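Putative Lipoprotein (Clostridium perfringens, PDB 5J7R) is a putative lipoprotein of unestablished function whose sporulation and spore germination family domain is consistent with a role in the spore cycle. Local coordinates at residues Glu53-Gly56 against Gln57-Gln61. Numbering follows the deposited sequence.
Sequences EILG and QYLIQ
Leu55 and Leu59, one helical turn apart, touch loosely along one flank of helix 51-65, CG of Leu55 lying 4.4 Å from CD1 of Leu59. Beneath them the Leu59 N-H bonds to Leu55 O at 2.9 Å. Chi1 of Leu59, -66°, sets CG beside its own backbone N, which also brings CG to 3.4 Å from Leu55 O, so the start of the branch packs beside the oxygen that its N-H engages. Ile60 repeats the pattern on Gly56: its N donates to Gly56 O at 2.9 Å, and CG1, likewise turned beside the backbone N, comes within 3.4 Å of the same oxygen. Both bonds are nearly straight, with N-H...O angles of 166° and 168°. Two residues earlier the i to i+4 bonds of the alpha-helical ladder are more bent: Gln57 N reaches Glu53 O at 2.9 Å and Tyr58 N reaches Ile54 O at 3.0 Å. CB of Gln57 and CB of Tyr58 meet carbonyl oxygens of the preceding turn, while the amide and the ring lead on past them.

At the start of the helix, Glu53 accepts a hydrogen bond from Ile88 N through OE1, while its own N bonds to Asp50 OD1; its side chain lies about 5 Å from a magnesium ion. Different flanks of the helix meet different partners: Gln57 packs on Leu83 and Phe86 of strand 83-89, and Ile60 on Ile117 and Ile121 of helix 107-121. Ile54 and Tyr58 pack on Tyr58 and Ile54 of the second subunit, in a reciprocal exchange that makes this helix part of the interface between subunits as well as of its own alpha/beta core.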
loop_
_atom_site.group_PDB
_atom_site.type_symbol
_atom_site.label_atom_id
_atom_site.label_comp_id
_atom_site.label_asym_id
_atom_site.label_seq_id
_atom_site.Cartn_x
_atom_site.Cartn_y
_atom_site.Cartn_z
ATOM N N GLU A 53 1.069 -6.927 3.824
ATOM C CA GLU A 53 0.654 -7.199 5.206
ATOM C C GLU A 53 -0.233 -6.098 5.718
ATOM O O GLU A 53 -1.221 -6.388 6.385
ATOM C CB GLU A 53 1.818 -7.410 6.158
ATOM C CG GLU A 53 2.595 -8.675 5.868
ATOM C CD GLU A 53 3.649 -8.999 6.922
ATOM O OE1 GLU A 53 4.121 -10.163 6.978
ATOM O OE2 GLU A 53 3.999 -8.099 7.711
ATOM N N ILE A 54 0.099 -4.843 5.427
ATOM C CA ILE A 54 -0.780 -3.759 5.905
ATOM C C ILE A 54 -2.134 -3.806 5.203
ATOM O O ILE A 54 -3.123 -3.525 5.833
ATOM C CB ILE A 54 -0.214 -2.319 6.001
ATOM C CG1 ILE A 54 0.003 -1.664 4.652
ATOM C CG2 ILE A 54 1.021 -2.336 6.869
ATOM C CD1 ILE A 54 0.339 -0.192 4.785
ATOM N N LEU A 55 -2.163 -4.158 3.916
ATOM C CA LEU A 55 -3.424 -4.257 3.171
ATOM C C LEU A 55 -4.254 -5.419 3.708
ATOM O O LEU A 55 -5.445 -5.261 3.989
ATOM C CB LEU A 55 -3.169 -4.453 1.682
ATOM C CG LEU A 55 -4.402 -4.544 0.782
ATOM C CD1 LEU A 55 -5.256 -3.287 0.877
ATOM C CD2 LEU A 55 -3.958 -4.773 -0.647
ATOM N N GLY A 56 -3.622 -6.579 3.851
ATOM C CA GLY A 56 -4.290 -7.760 4.380
ATOM C C GLY A 56 -4.849 -7.481 5.761
ATOM O O GLY A 56 -5.982 -7.839 6.082
ATOM N N GLN A 57 -4.051 -6.815 6.574
ATOM C CA GLN A 57 -4.463 -6.478 7.924
ATOM C C GLN A 57 -5.702 -5.586 7.891
ATOM O O GLN A 57 -6.616 -5.774 8.671
ATOM C CB GLN A 57 -3.298 -5.837 8.677
ATOM C CG GLN A 57 -3.623 -5.359 10.066
ATOM C CD GLN A 57 -2.377 -4.964 10.847
ATOM O OE1 GLN A 57 -1.323 -5.599 10.736
ATOM N NE2 GLN A 57 -2.512 -3.959 11.698
ATOM N N TYR A 58 -5.712 -4.614 6.984
ATOM C CA TYR A 58 -6.831 -3.706 6.837
ATOM C C TYR A 58 -8.098 -4.482 6.424
ATOM O O TYR A 58 -9.171 -4.263 6.987
ATOM C CB TYR A 58 -6.505 -2.639 5.790
ATOM C CG TYR A 58 -7.555 -1.586 5.641
ATOM C CD1 TYR A 58 -7.551 -0.458 6.456
ATOM C CD2 TYR A 58 -8.559 -1.714 4.693
ATOM C CE1 TYR A 58 -8.511 0.525 6.328
ATOM C CE2 TYR A 58 -9.539 -0.734 4.564
ATOM C CZ TYR A 58 -9.507 0.377 5.378
ATOM O OH TYR A 58 -10.455 1.350 5.257
ATOM N N LEU A 59 -7.951 -5.382 5.448
ATOM C CA LEU A 59 -9.055 -6.230 4.976
ATOM C C LEU A 59 -9.654 -7.072 6.095
ATOM O O LEU A 59 -10.880 -7.116 6.230
ATOM C CB LEU A 59 -8.612 -7.138 3.818
ATOM C CG LEU A 59 -8.235 -6.438 2.507
ATOM C CD1 LEU A 59 -7.675 -7.434 1.500
ATOM C CD2 LEU A 59 -9.436 -5.715 1.935
ATOM N N ILE A 60 -8.818 -7.748 6.888
ATOM C CA ILE A 60 -9.341 -8.555 7.994
ATOM C C ILE A 60 -10.058 -7.663 8.992
ATOM O O ILE A 60 -11.065 -8.070 9.582
ATOM C CB ILE A 60 -8.239 -9.368 8.730
ATOM C CG1 ILE A 60 -7.572 -10.361 7.779
ATOM C CG2 ILE A 60 -8.811 -10.139 9.925
ATOM C CD1 ILE A 60 -8.510 -11.378 7.158
ATOM N N GLN A 61 -9.546 -6.446 9.172
ATOM C CA GLN A 61 -10.153 -5.526 10.147
ATOM C C GLN A 61 -11.499 -5.150 9.615
ATOM O O GLN A 61 -12.440 -4.990 10.369
ATOM C CB GLN A 61 -9.369 -4.198 10.289
ATOM C CG GLN A 61 -9.331 -3.667 11.722
ATOM C CD GLN A 61 -8.469 -4.465 12.686
ATOM O OE1 GLN A 61 -8.980 -4.949 13.692
ATOM N NE2 GLN A 61 -7.181 -4.619 12.395
#